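Local atomic coordinates of ferric-siderophore receptor protein (Streptomyces coelicolor, PDB entry 2X4L), a protein that probably binds ferric siderophores outside the cell membrane and hands them on for uptake, as a solute-binding receptor of an iron transport system. Residues Gly67-Thr72 and Leu114-Phe119; Ala187-Ala192 and Pro309-Leu314; Leu250-Val255 and Ala275-Gly280; Arg150-Pro155 and Pro298-Ser303; Pro28-Phe31 and Thr37-Lys40. All coordinates share one frame; numbering follows the deposited sequence.

Contact 1: Gly67-Thr72 and Leu114-Phe119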
# COMPACT_ATOMS: atom_id res chain seq x y z
N GLY A 67 -15.02 -4.51 -11.55
CA GLY A 67 -15.46 -4.55 -10.14
C GLY A 67 -14.24 -4.41 -9.24
O GLY A 67 -13.12 -4.73 -9.65
N VAL A 68 -14.51 -3.88 -8.05
CA VAL A 68 -13.46 -3.71 -7.04
C VAL A 68 -13.98 -4.26 -5.72
O VAL A 68 -15.17 -4.32 -5.47
CB VAL A 68 -12.96 -2.25 -6.84
CG1 VAL A 68 -12.37 -1.77 -8.15
CG2 VAL A 68 -14.09 -1.30 -6.34
N PHE A 69 -13.03 -4.58 -4.83
CA PHE A 69 -13.35 -4.89 -3.44
C PHE A 69 -12.22 -4.37 -2.57
O PHE A 69 -11.03 -4.54 -2.83
CB PHE A 69 -13.55 -6.45 -3.27
CG PHE A 69 -12.41 -7.29 -3.71
CD1 PHE A 69 -11.48 -7.75 -2.78
CD2 PHE A 69 -12.18 -7.58 -5.06
CE1 PHE A 69 -10.37 -8.54 -3.14
CE2 PHE A 69 -11.08 -8.42 -5.46
CZ PHE A 69 -10.16 -8.87 -4.47
N GLY A 70 -12.66 -3.70 -1.47
CA GLY A 70 -11.69 -3.08 -0.56
C GLY A 70 -12.22 -1.71 -0.20
O GLY A 70 -13.27 -1.29 -0.63
N PRO A 71 -11.45 -1.01 0.64
CA PRO A 71 -11.83 0.36 0.97
C PRO A 71 -11.88 1.18 -0.30
O PRO A 71 -10.87 1.39 -0.94
CB PRO A 71 -10.67 0.83 1.90
CG PRO A 71 -10.08 -0.42 2.41
CD PRO A 71 -10.15 -1.40 1.22
N THR A 72 -13.09 1.67 -0.67
CA THR A 72 -13.29 2.30 -1.98
C THR A 72 -13.82 3.71 -1.88
O THR A 72 -13.34 4.59 -2.60
CB THR A 72 -14.18 1.42 -2.86
OG1 THR A 72 -13.61 0.10 -2.95
CG2 THR A 72 -14.16 2.03 -4.31
N LEU A 114 -9.50 -12.26 -11.42
CA LEU A 114 -9.44 -11.48 -10.14
C LEU A 114 -7.97 -11.20 -9.84
O LEU A 114 -7.09 -12.07 -9.94
CB LEU A 114 -10.07 -12.35 -9.04
CG LEU A 114 -10.08 -11.65 -7.69
CD1 LEU A 114 -11.34 -12.00 -6.87
CD2 LEU A 114 -8.82 -12.01 -6.86
N ILE A 115 -7.70 -9.96 -9.44
CA ILE A 115 -6.27 -9.54 -9.24
C ILE A 115 -6.18 -8.88 -7.85
O ILE A 115 -6.96 -7.94 -7.58
CB ILE A 115 -5.84 -8.54 -10.34
CG1 ILE A 115 -6.23 -9.07 -11.75
CG2 ILE A 115 -4.28 -8.25 -10.19
CD1 ILE A 115 -5.69 -8.12 -12.87
N THR A 116 -5.25 -9.31 -7.05
CA THR A 116 -5.02 -8.67 -5.77
C THR A 116 -3.58 -8.80 -5.36
O THR A 116 -2.75 -9.37 -6.14
CB THR A 116 -6.00 -9.27 -4.74
OG1 THR A 116 -5.96 -8.47 -3.52
CG2 THR A 116 -5.72 -10.77 -4.37
N THR A 117 -3.24 -8.29 -4.20
CA THR A 117 -1.92 -8.43 -3.67
C THR A 117 -1.90 -9.60 -2.71
O THR A 117 -2.90 -10.25 -2.42
CB THR A 117 -1.57 -7.12 -2.92
OG1 THR A 117 -2.62 -6.76 -2.00
CG2 THR A 117 -1.27 -6.00 -3.91
N THR A 118 -0.68 -9.92 -2.25
CA THR A 118 -0.53 -10.98 -1.22
C THR A 118 0.59 -10.61 -0.22
O THR A 118 1.59 -10.04 -0.65
CB THR A 118 -0.32 -12.42 -1.78
OG1 THR A 118 -0.19 -13.33 -0.66
CG2 THR A 118 0.94 -12.49 -2.63
N PHE A 119 0.34 -10.84 1.05
CA PHE A 119 1.22 -10.43 2.14
C PHE A 119 1.89 -11.57 2.87
O PHE A 119 2.44 -11.33 3.95
CB PHE A 119 0.46 -9.56 3.18
CG PHE A 119 0.16 -8.17 2.70
CD1 PHE A 119 0.99 -7.11 3.08
CD2 PHE A 119 -0.96 -7.91 1.93
CE1 PHE A 119 0.65 -5.78 2.64
CE2 PHE A 119 -1.27 -6.60 1.47
CZ PHE A 119 -0.44 -5.57 1.82
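F69 meets L114 and T116 through the far end of its ring alone. CE2 lies 3.9 Å from L114 CD1, and CZ is placed 4.2 Å from T116 CB, so two neighbouring ring carbons serve both partners. Methyl and ring meet obliquely, and the side chains of F69 and L114 run at about a right angle to each other. With chi1 at 56°, CG of F69 sits between its own backbone N and carbonyl carbon, and the ring reaches out over the neighbouring strand. L114 answers with its CG anti to the backbone N (chi1 -179°), which lifts both methyls toward the ring. The two strands are not direct neighbours: the CA atoms of F69 and T116 are 9.4 Å apart, and strand 48-51 runs between them in the parallel sheet of order 92-95, 67-69, 48-51, 113-118, 142-146. The F69 ring thus bridges across the middle strand on one side of this sheet, touching V49 and F51 on the way, while F51 also packs on T116. T116 gives the ring only its carbon side; its OG1 is taken up by a hydrogen bond with the carbonyl O of W126.

Contact 2: Ala187-Ala192 and Pro309-Leu314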
# COMPACT_ATOMS: atom_id res chain seq x y z
N ALA A 187 15.98 9.25 -6.00
CA ALA A 187 17.27 9.92 -5.78
C ALA A 187 17.12 11.08 -4.78
O ALA A 187 18.06 11.33 -4.01
CB ALA A 187 17.80 10.43 -7.10
N ARG A 188 15.98 11.78 -4.81
CA ARG A 188 15.77 12.87 -3.88
C ARG A 188 15.75 12.31 -2.45
O ARG A 188 16.42 12.88 -1.56
CB ARG A 188 14.42 13.52 -4.17
CG ARG A 188 14.06 14.65 -3.16
CD ARG A 188 12.57 15.12 -3.35
NE ARG A 188 12.32 16.11 -2.31
CZ ARG A 188 11.14 16.72 -2.24
NH1 ARG A 188 10.19 16.40 -3.14
NH2 ARG A 188 10.91 17.69 -1.33
N LEU A 189 15.08 11.18 -2.18
CA LEU A 189 15.05 10.63 -0.80
C LEU A 189 16.41 10.13 -0.43
O LEU A 189 16.84 10.34 0.70
CB LEU A 189 14.01 9.50 -0.76
CG LEU A 189 13.90 8.83 0.61
CD1 LEU A 189 13.53 9.89 1.77
CD2 LEU A 189 12.83 7.76 0.50
N ARG A 190 17.14 9.55 -1.38
CA ARG A 190 18.52 9.12 -1.05
C ARG A 190 19.37 10.28 -0.62
O ARG A 190 20.13 10.17 0.37
CB ARG A 190 19.19 8.39 -2.22
CG ARG A 190 20.55 7.83 -1.89
CD ARG A 190 21.23 7.16 -3.10
NE ARG A 190 20.49 6.01 -3.60
CZ ARG A 190 19.78 5.94 -4.75
NH1 ARG A 190 19.62 6.99 -5.57
NH2 ARG A 190 19.21 4.78 -5.12
N ALA A 191 19.23 11.39 -1.36
CA ALA A 191 20.03 12.61 -1.03
C ALA A 191 19.59 13.18 0.33
O ALA A 191 20.44 13.58 1.11
CB ALA A 191 19.84 13.69 -2.14
N ALA A 192 18.27 13.20 0.56
CA ALA A 192 17.77 13.79 1.80
C ALA A 192 18.35 12.96 2.99
O ALA A 192 18.70 13.49 4.03
CB ALA A 192 16.27 13.79 1.81
N PRO A 309 4.72 10.06 -4.87
CA PRO A 309 4.50 10.95 -3.73
C PRO A 309 4.99 10.35 -2.41
O PRO A 309 5.30 11.05 -1.46
CB PRO A 309 2.97 11.20 -3.75
CG PRO A 309 2.58 10.96 -5.12
CD PRO A 309 3.50 9.90 -5.69
N LEU A 310 5.02 9.02 -2.33
CA LEU A 310 5.45 8.43 -1.08
C LEU A 310 6.95 8.80 -0.86
O LEU A 310 7.34 9.12 0.28
CB LEU A 310 5.32 6.90 -1.10
CG LEU A 310 3.97 6.32 -1.46
CD1 LEU A 310 4.01 4.80 -1.40
CD2 LEU A 310 2.85 6.93 -0.53
N LEU A 311 7.73 8.75 -1.97
CA LEU A 311 9.14 9.17 -1.87
C LEU A 311 9.31 10.67 -1.65
O LEU A 311 10.02 11.09 -0.74
CB LEU A 311 9.90 8.72 -3.15
CG LEU A 311 9.94 7.24 -3.37
CD1 LEU A 311 10.29 7.01 -4.81
CD2 LEU A 311 10.95 6.63 -2.45
N ASP A 312 8.58 11.48 -2.46
CA ASP A 312 8.67 12.96 -2.28
C ASP A 312 8.22 13.34 -0.88
O ASP A 312 8.83 14.26 -0.31
CB ASP A 312 7.78 13.69 -3.34
CG ASP A 312 8.45 13.81 -4.66
OD1 ASP A 312 9.71 13.95 -4.75
OD2 ASP A 312 7.71 13.82 -5.69
N ASN A 313 7.12 12.76 -0.38
CA ASN A 313 6.61 13.28 0.91
C ASN A 313 7.62 13.00 2.03
O ASN A 313 7.85 13.83 2.92
CB ASN A 313 5.29 12.63 1.30
CG ASN A 313 4.16 13.08 0.46
OD1 ASN A 313 4.25 14.09 -0.29
ND2 ASN A 313 3.09 12.27 0.53
N LEU A 314 8.19 11.81 2.01
CA LEU A 314 9.17 11.44 3.04
C LEU A 314 10.48 12.23 2.88
O LEU A 314 11.04 12.71 3.87
CB LEU A 314 9.40 9.90 3.02
CG LEU A 314 10.42 9.44 4.08
CD1 LEU A 314 10.01 9.82 5.53
CD2 LEU A 314 10.48 7.95 4.04
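An almost straight chain, with chi1 at 176° and the torsions after it likewise extended, carries the guanidinium of R188 out to the neighbouring helix, where D312 turns its carboxylate back, its CG beside its backbone N. NH1 of R188 donates to OD1 of D312 at 3.0 Å in a salt bridge bent to 145° at the hydrogen. The oxygen is met from above the carboxylate plane, the two flat groups being well inclined to each other, and the backbone O of D312 sits over one face of the guanidinium. R188 NE forms a second salt bridge, to E319, farther along helix 304-320, so one cation spans two acids. A leucine here would probably leave the carboxylates of D312 and E319 without this cationic mate. Beneath the charges, L189 divides its methyls: CD2 touches L311 CD2 at 3.7 Å, and CD1 packs on L314 CG at 3.9 Å. F225 of helix 220-227 touches all three leucines. The axes of the two segments approach to 8.7 Å and run in the same general direction, 25° apart: a close-packed helix pair with an apolar seam and a salt bridge at its more exposed margin, joining helices 173-195 and 304-320.

Contact 3: Leu250-Val255 and Ala275-Gly280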
# COMPACT_ATOMS: atom_id res chain seq x y z
N LEU A 250 1.88 -1.04 21.11
CA LEU A 250 2.10 -0.27 22.31
C LEU A 250 0.78 0.28 22.84
O LEU A 250 -0.10 0.75 22.09
CB LEU A 250 2.98 0.91 22.00
CG LEU A 250 4.43 0.60 21.62
CD1 LEU A 250 5.00 1.99 21.24
CD2 LEU A 250 5.15 -0.05 22.78
N SER A 251 0.66 0.35 24.17
CA SER A 251 -0.51 1.06 24.74
C SER A 251 -0.40 2.53 24.46
O SER A 251 0.71 3.04 24.26
CB SER A 251 -0.56 0.87 26.28
OG SER A 251 -0.77 -0.49 26.55
N TRP A 252 -1.55 3.22 24.42
CA TRP A 252 -1.47 4.61 24.06
C TRP A 252 -0.62 5.40 25.01
O TRP A 252 0.04 6.36 24.64
CB TRP A 252 -2.86 5.18 23.97
CG TRP A 252 -3.43 4.98 22.61
CD1 TRP A 252 -4.38 4.11 22.28
CD2 TRP A 252 -3.03 5.65 21.41
NE1 TRP A 252 -4.62 4.16 20.91
CE2 TRP A 252 -3.81 5.11 20.37
CE3 TRP A 252 -2.11 6.65 21.13
CZ2 TRP A 252 -3.70 5.54 19.03
CZ3 TRP A 252 -1.96 7.08 19.76
CH2 TRP A 252 -2.76 6.51 18.76
N GLU A 253 -0.67 5.02 26.28
CA GLU A 253 0.15 5.70 27.26
C GLU A 253 1.61 5.42 27.06
O GLU A 253 2.41 6.09 27.66
CB GLU A 253 -0.31 5.40 28.72
CG GLU A 253 -0.33 3.95 29.13
CD GLU A 253 -1.67 3.21 28.78
OE1 GLU A 253 -2.45 3.68 27.86
OE2 GLU A 253 -1.92 2.14 29.43
N ASN A 254 2.01 4.49 26.17
CA ASN A 254 3.43 4.21 25.99
C ASN A 254 3.95 4.57 24.57
O ASN A 254 5.07 4.12 24.13
CB ASN A 254 3.78 2.74 26.24
CG ASN A 254 5.32 2.48 26.13
OD1 ASN A 254 6.18 3.39 26.40
ND2 ASN A 254 5.67 1.22 25.74
N VAL A 255 3.23 5.49 23.94
CA VAL A 255 3.66 5.88 22.56
C VAL A 255 4.98 6.67 22.50
O VAL A 255 5.59 6.86 21.45
CB VAL A 255 2.55 6.54 21.73
CG1 VAL A 255 1.40 5.54 21.52
CG2 VAL A 255 2.12 7.87 22.35
N ALA A 275 -4.88 13.73 12.52
CA ALA A 275 -5.69 14.88 12.94
C ALA A 275 -6.74 14.55 14.01
O ALA A 275 -7.25 15.42 14.74
CB ALA A 275 -6.36 15.49 11.74
N ASP A 276 -7.08 13.25 14.11
CA ASP A 276 -8.18 12.78 14.91
C ASP A 276 -7.74 12.10 16.18
O ASP A 276 -8.52 11.58 16.96
CB ASP A 276 -9.03 11.77 14.08
CG ASP A 276 -9.70 12.37 12.90
OD1 ASP A 276 -10.29 13.45 13.11
OD2 ASP A 276 -9.66 11.77 11.81
N ILE A 277 -6.42 11.95 16.36
CA ILE A 277 -5.90 11.32 17.54
C ILE A 277 -5.97 12.31 18.70
O ILE A 277 -5.46 13.42 18.61
CB ILE A 277 -4.43 10.83 17.31
CG1 ILE A 277 -4.42 9.76 16.28
CG2 ILE A 277 -3.84 10.35 18.63
CD1 ILE A 277 -2.91 9.42 15.85
N THR A 278 -6.64 11.93 19.75
CA THR A 278 -6.95 12.92 20.83
C THR A 278 -6.12 12.57 22.06
O THR A 278 -6.11 13.30 23.08
CB THR A 278 -8.50 12.99 21.20
OG1 THR A 278 -8.86 11.67 21.61
CG2 THR A 278 -9.30 13.26 19.92
N GLU A 279 -5.42 11.43 21.99
CA GLU A 279 -4.73 10.92 23.18
C GLU A 279 -3.59 11.86 23.56
O GLU A 279 -2.77 12.33 22.72
CB GLU A 279 -4.22 9.44 22.91
CG GLU A 279 -2.99 9.08 23.83
CD GLU A 279 -3.38 8.78 25.27
OE1 GLU A 279 -4.55 8.42 25.51
OE2 GLU A 279 -2.54 9.00 26.18
N GLY A 280 -3.53 12.20 24.86
CA GLY A 280 -2.57 13.20 25.36
C GLY A 280 -1.11 12.87 25.21
O GLY A 280 -0.31 13.73 24.90
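The indole of W252 is approached obliquely by both of its partners, I277 and E279, on the six-membered part of the ring system. CE3 takes the aliphatic part of E279, with E279 CG at 3.7 Å, while CZ3 meets I277 CG2 at 3.9 Å. The carboxylate plane of E279 is tilted 27° from the indole, but its carbons do the touching, and the glutamate chain runs alongside the indole, the two pointing opposite ways. A bend at chi2 (76°) folds the E279 chain back so that its CD also lies 3.9 Å from W252 CB. I277 crosses the indole at about a right angle and brings its CD1 near CH2 as well. The acid itself is engaged elsewhere: E279 stands at the N-cap of helix 280-283, and its OE2 forms a hydrogen bond with T281 OG1. E253 OE1 stays 5.6 Å from E279 OE2, a like charge nearby but not in contact. On the five-membered ring, W252 NE1 forms a hydrogen bond with the carbonyl O of S207; F211 also meets the indole, ring planes about 70° apart. An alanine at W252 would probably open a gap beside I277 and E279 and leave the S207 carbonyl without this donor. W282 of helix 280-283 touches both W252 and I277. The arrangement is aromatic-aliphatic packing beside strand 247-251 of the mixed sheet, joining it to the loop that leads into an N-capped helix.

Contact 4: Arg150-Pro155 and Pro298-Ser303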
# COMPACT_ATOMS: atom_id res chain seq x y z
N ARG A 150 10.06 -7.79 0.55
CA ARG A 150 10.81 -7.34 -0.62
C ARG A 150 10.71 -5.81 -0.72
O ARG A 150 9.89 -5.22 -0.02
CB ARG A 150 10.29 -7.97 -1.90
CG ARG A 150 8.83 -7.56 -2.20
CD ARG A 150 8.11 -8.50 -3.23
NE ARG A 150 8.11 -9.86 -2.75
CZ ARG A 150 8.00 -10.91 -3.60
NH1 ARG A 150 7.89 -10.72 -4.91
NH2 ARG A 150 8.02 -12.16 -3.11
N GLN A 151 11.51 -5.17 -1.59
CA GLN A 151 11.41 -3.76 -1.76
C GLN A 151 10.40 -3.41 -2.80
O GLN A 151 10.15 -4.15 -3.72
CB GLN A 151 12.77 -3.19 -2.20
CG GLN A 151 13.81 -3.32 -1.06
CD GLN A 151 15.16 -2.84 -1.48
OE1 GLN A 151 15.30 -1.92 -2.27
NE2 GLN A 151 16.20 -3.42 -0.84
N LEU A 152 9.84 -2.23 -2.61
CA LEU A 152 8.77 -1.68 -3.42
C LEU A 152 9.00 -1.75 -4.94
O LEU A 152 8.10 -1.88 -5.67
CB LEU A 152 8.54 -0.24 -3.01
CG LEU A 152 7.43 0.59 -3.62
CD1 LEU A 152 6.04 -0.04 -3.38
CD2 LEU A 152 7.47 2.06 -3.28
N THR A 153 10.24 -1.62 -5.36
CA THR A 153 10.53 -1.60 -6.78
C THR A 153 10.13 -2.94 -7.43
O THR A 153 9.81 -2.95 -8.57
CB THR A 153 12.04 -1.31 -7.00
OG1 THR A 153 12.74 -2.07 -6.08
CG2 THR A 153 12.33 0.17 -6.78
N GLN A 154 10.14 -4.01 -6.64
CA GLN A 154 9.74 -5.33 -7.10
C GLN A 154 8.30 -5.33 -7.60
O GLN A 154 8.07 -5.39 -8.81
CB GLN A 154 9.90 -6.36 -5.97
CG GLN A 154 9.60 -7.79 -6.39
CD GLN A 154 10.71 -8.75 -6.00
OE1 GLN A 154 11.47 -8.49 -5.06
NE2 GLN A 154 10.79 -9.87 -6.71
N PRO A 155 7.34 -5.26 -6.68
CA PRO A 155 5.94 -5.26 -7.10
C PRO A 155 5.60 -4.13 -8.06
O PRO A 155 4.67 -4.28 -8.79
CB PRO A 155 5.19 -5.15 -5.77
CG PRO A 155 6.18 -4.53 -4.80
CD PRO A 155 7.47 -5.21 -5.22
N PRO A 298 0.84 2.04 4.01
CA PRO A 298 1.39 0.69 4.16
C PRO A 298 0.92 -0.24 3.04
O PRO A 298 1.47 -1.29 2.88
CB PRO A 298 0.85 0.20 5.54
CG PRO A 298 0.48 1.52 6.21
CD PRO A 298 -0.10 2.39 5.09
N GLU A 299 -0.11 0.18 2.29
CA GLU A 299 -0.52 -0.55 1.04
C GLU A 299 -0.31 0.42 -0.12
O GLU A 299 -1.29 1.03 -0.62
CB GLU A 299 -1.97 -0.95 1.10
CG GLU A 299 -2.19 -2.01 2.21
CD GLU A 299 -3.57 -2.60 2.17
OE1 GLU A 299 -4.04 -2.99 1.09
OE2 GLU A 299 -4.23 -2.63 3.25
N PRO A 300 0.91 0.64 -0.58
CA PRO A 300 1.11 1.49 -1.76
C PRO A 300 0.23 0.98 -2.89
O PRO A 300 0.00 -0.24 -3.05
CB PRO A 300 2.60 1.27 -2.13
CG PRO A 300 3.22 0.97 -0.75
CD PRO A 300 2.20 0.07 -0.07
N ILE A 301 -0.28 1.94 -3.67
CA ILE A 301 -0.92 1.63 -4.95
C ILE A 301 0.24 1.45 -5.90
O ILE A 301 1.08 2.34 -6.10
CB ILE A 301 -1.80 2.80 -5.39
CG1 ILE A 301 -2.96 3.03 -4.40
CG2 ILE A 301 -2.25 2.58 -6.82
CD1 ILE A 301 -3.62 4.45 -4.59
N LEU A 302 0.29 0.27 -6.49
CA LEU A 302 1.48 -0.18 -7.24
C LEU A 302 1.58 0.39 -8.70
O LEU A 302 1.74 -0.36 -9.66
CB LEU A 302 1.54 -1.69 -7.17
CG LEU A 302 1.74 -2.28 -5.77
CD1 LEU A 302 1.51 -3.79 -5.79
CD2 LEU A 302 3.12 -1.91 -5.25
N SER A 303 1.45 1.72 -8.80
CA SER A 303 1.83 2.46 -10.00
C SER A 303 2.94 3.42 -9.63
O SER A 303 3.05 3.88 -8.52
CB SER A 303 0.68 3.24 -10.64
OG SER A 303 0.26 4.24 -9.75
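L302, at the centre of an inverse gamma turn, is the residue that puts an irregular loop into contact with the start of a helix. The turn has phi/psi of -80°/51°, and it presents the L302 side chain to the segment 150-155 while the neighbours I301 and S303 point away. Both of its methyls meet P155 at CB: CD2 lies 3.9 Å from P155 CB, and CD1 comes equally near to that carbon. The same CD2 is also 3.9 Å from L152 CD1, so this methyl fills the angle between the proline and the leucine. L152 turns its CG anti to the backbone N (chi1 -176°), which sends CD1 across to the loop although its CB does not head there. There CD1 finds a second partner, P300 CB at 3.9 Å. Every one of these contacts is carbon on carbon, so the contact is purely apolar; P155 and P300 contribute rigid rings to it. L152 and P155 lie at the start of the region of helix 153-165, whereas the loop 298-303 connects strand 293-296 to helix 304-320, which S303 caps at its N terminus. C307 of that helix touches both L152 and P300, and L302 further packs on V147, just after strand 142-146. The centre of the contact lies about 7 Å from the centre of the chain, where helices 153-165 and 304-320 come together.

Contact 5: Pro28-Phe31 and Thr37-Lys40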
# COMPACT_ATOMS: atom_id res chain seq x y z
N PRO A 28 -4.16 -14.51 -27.48
CA PRO A 28 -4.17 -15.14 -26.13
C PRO A 28 -3.40 -14.31 -25.13
O PRO A 28 -2.47 -13.56 -25.50
CB PRO A 28 -3.34 -16.41 -26.31
CG PRO A 28 -2.61 -16.21 -27.72
CD PRO A 28 -3.52 -15.34 -28.51
N TRP A 29 -3.75 -14.50 -23.88
CA TRP A 29 -3.11 -13.77 -22.80
C TRP A 29 -2.60 -14.72 -21.76
O TRP A 29 -3.33 -15.66 -21.37
CB TRP A 29 -4.23 -12.92 -22.12
CG TRP A 29 -3.74 -12.20 -20.83
CD1 TRP A 29 -2.93 -11.06 -20.75
CD2 TRP A 29 -4.02 -12.55 -19.46
NE1 TRP A 29 -2.74 -10.71 -19.46
CE2 TRP A 29 -3.36 -11.62 -18.65
CE3 TRP A 29 -4.76 -13.58 -18.84
CZ2 TRP A 29 -3.45 -11.64 -17.28
CZ3 TRP A 29 -4.87 -13.57 -17.38
CH2 TRP A 29 -4.18 -12.64 -16.67
N SER A 30 -1.38 -14.48 -21.28
CA SER A 30 -0.75 -15.34 -20.27
C SER A 30 -0.09 -14.43 -19.21
O SER A 30 0.54 -13.39 -19.54
CB SER A 30 0.25 -16.26 -21.00
OG SER A 30 0.95 -17.06 -20.09
N PHE A 31 -0.18 -14.80 -17.95
CA PHE A 31 0.62 -14.13 -16.93
C PHE A 31 0.99 -15.08 -15.81
O PHE A 31 0.11 -15.74 -15.23
CB PHE A 31 -0.18 -12.96 -16.33
CG PHE A 31 0.66 -12.08 -15.42
CD1 PHE A 31 1.59 -11.21 -16.00
CD2 PHE A 31 0.49 -12.09 -14.02
CE1 PHE A 31 2.37 -10.38 -15.20
CE2 PHE A 31 1.32 -11.35 -13.26
CZ PHE A 31 2.18 -10.44 -13.78
N THR A 37 1.95 -19.19 -10.29
CA THR A 37 0.93 -19.79 -11.12
C THR A 37 0.72 -19.00 -12.40
O THR A 37 0.70 -17.77 -12.42
CB THR A 37 -0.36 -20.04 -10.37
OG1 THR A 37 -0.87 -18.84 -9.90
CG2 THR A 37 -0.13 -20.92 -9.23
N THR A 38 0.57 -19.72 -13.50
CA THR A 38 0.44 -19.10 -14.80
C THR A 38 -0.99 -19.19 -15.23
O THR A 38 -1.54 -20.31 -15.43
CB THR A 38 1.31 -19.77 -15.89
OG1 THR A 38 2.67 -19.63 -15.52
CG2 THR A 38 1.09 -19.09 -17.25
N VAL A 39 -1.61 -18.04 -15.39
CA VAL A 39 -2.97 -18.01 -15.92
C VAL A 39 -2.89 -17.81 -17.42
O VAL A 39 -2.19 -16.91 -17.87
CB VAL A 39 -3.77 -16.85 -15.25
CG1 VAL A 39 -5.19 -16.74 -15.87
CG2 VAL A 39 -3.79 -17.04 -13.72
N LYS A 40 -3.60 -18.63 -18.18
CA LYS A 40 -3.64 -18.53 -19.65
C LYS A 40 -5.07 -18.45 -20.11
O LYS A 40 -5.85 -19.37 -19.82
CB LYS A 40 -3.00 -19.79 -20.20
CG LYS A 40 -1.56 -20.06 -19.80
CD LYS A 40 -0.98 -21.24 -20.71
CE LYS A 40 -1.42 -22.66 -20.25
NZ LYS A 40 -1.16 -22.91 -18.79
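Two backbone hydrogen bonds join F31 to V39 in an antiparallel hydrogen-bonded pair. F31 N donates to V39 O and V39 N to F31 O, both at 2.9 Å. S30 and K40 form the adjoining non-hydrogen-bonded pair, their CA atoms 4.3 Å apart. Beside the bonds, CA-H...O contacts add to the seam, the shortest from S30 CA to V39 O at 3.2 Å. On the buried face W29 brings CZ3 obliquely to V39 CG1 at 3.5 Å; its CG is anti to the backbone N (chi1 173°), which swings the indole toward the partner strand. On the other face S30 OG lies alongside T38 CG2 at 3.5 Å and near K40 CG. Farther out, W29 NE1 is hydrogen-bonded to S165 OG, and V143 of strand 142-146 touches W29, F31 and V39, while L162 of helix 153-165 packs on W29 and F31. The chemistry therefore divides the beta hairpin 29-32/38-41: paired backbone groups down the middle, an apolar face of W29, F31 and V39 laid on the protein body, and an exposed, polar face of S30, T38 and K40.

From the N terminus, contact 5 closes first, a short beta hairpin laid against strand 142-146 and helix 153-165. Contact 1 follows in series, closing a loop of 41 residues within the parallel sheet. Contacts 4 and 2 then cross: 150-155 comes before 187-192, and 298-303 before 309-314, so the loops they close overlap along the chain. Contact 3 is nested inside both, beside strand 247-251 of the mixed sheet, its centre about 47 Å from that of contact 5. Contact 4 links its neighbours directly, T117 and F119 of contact 1 packing on L302 and E299, and L310 of contact 2 on P300. It thereby connects the parallel sheet with the paired long helices.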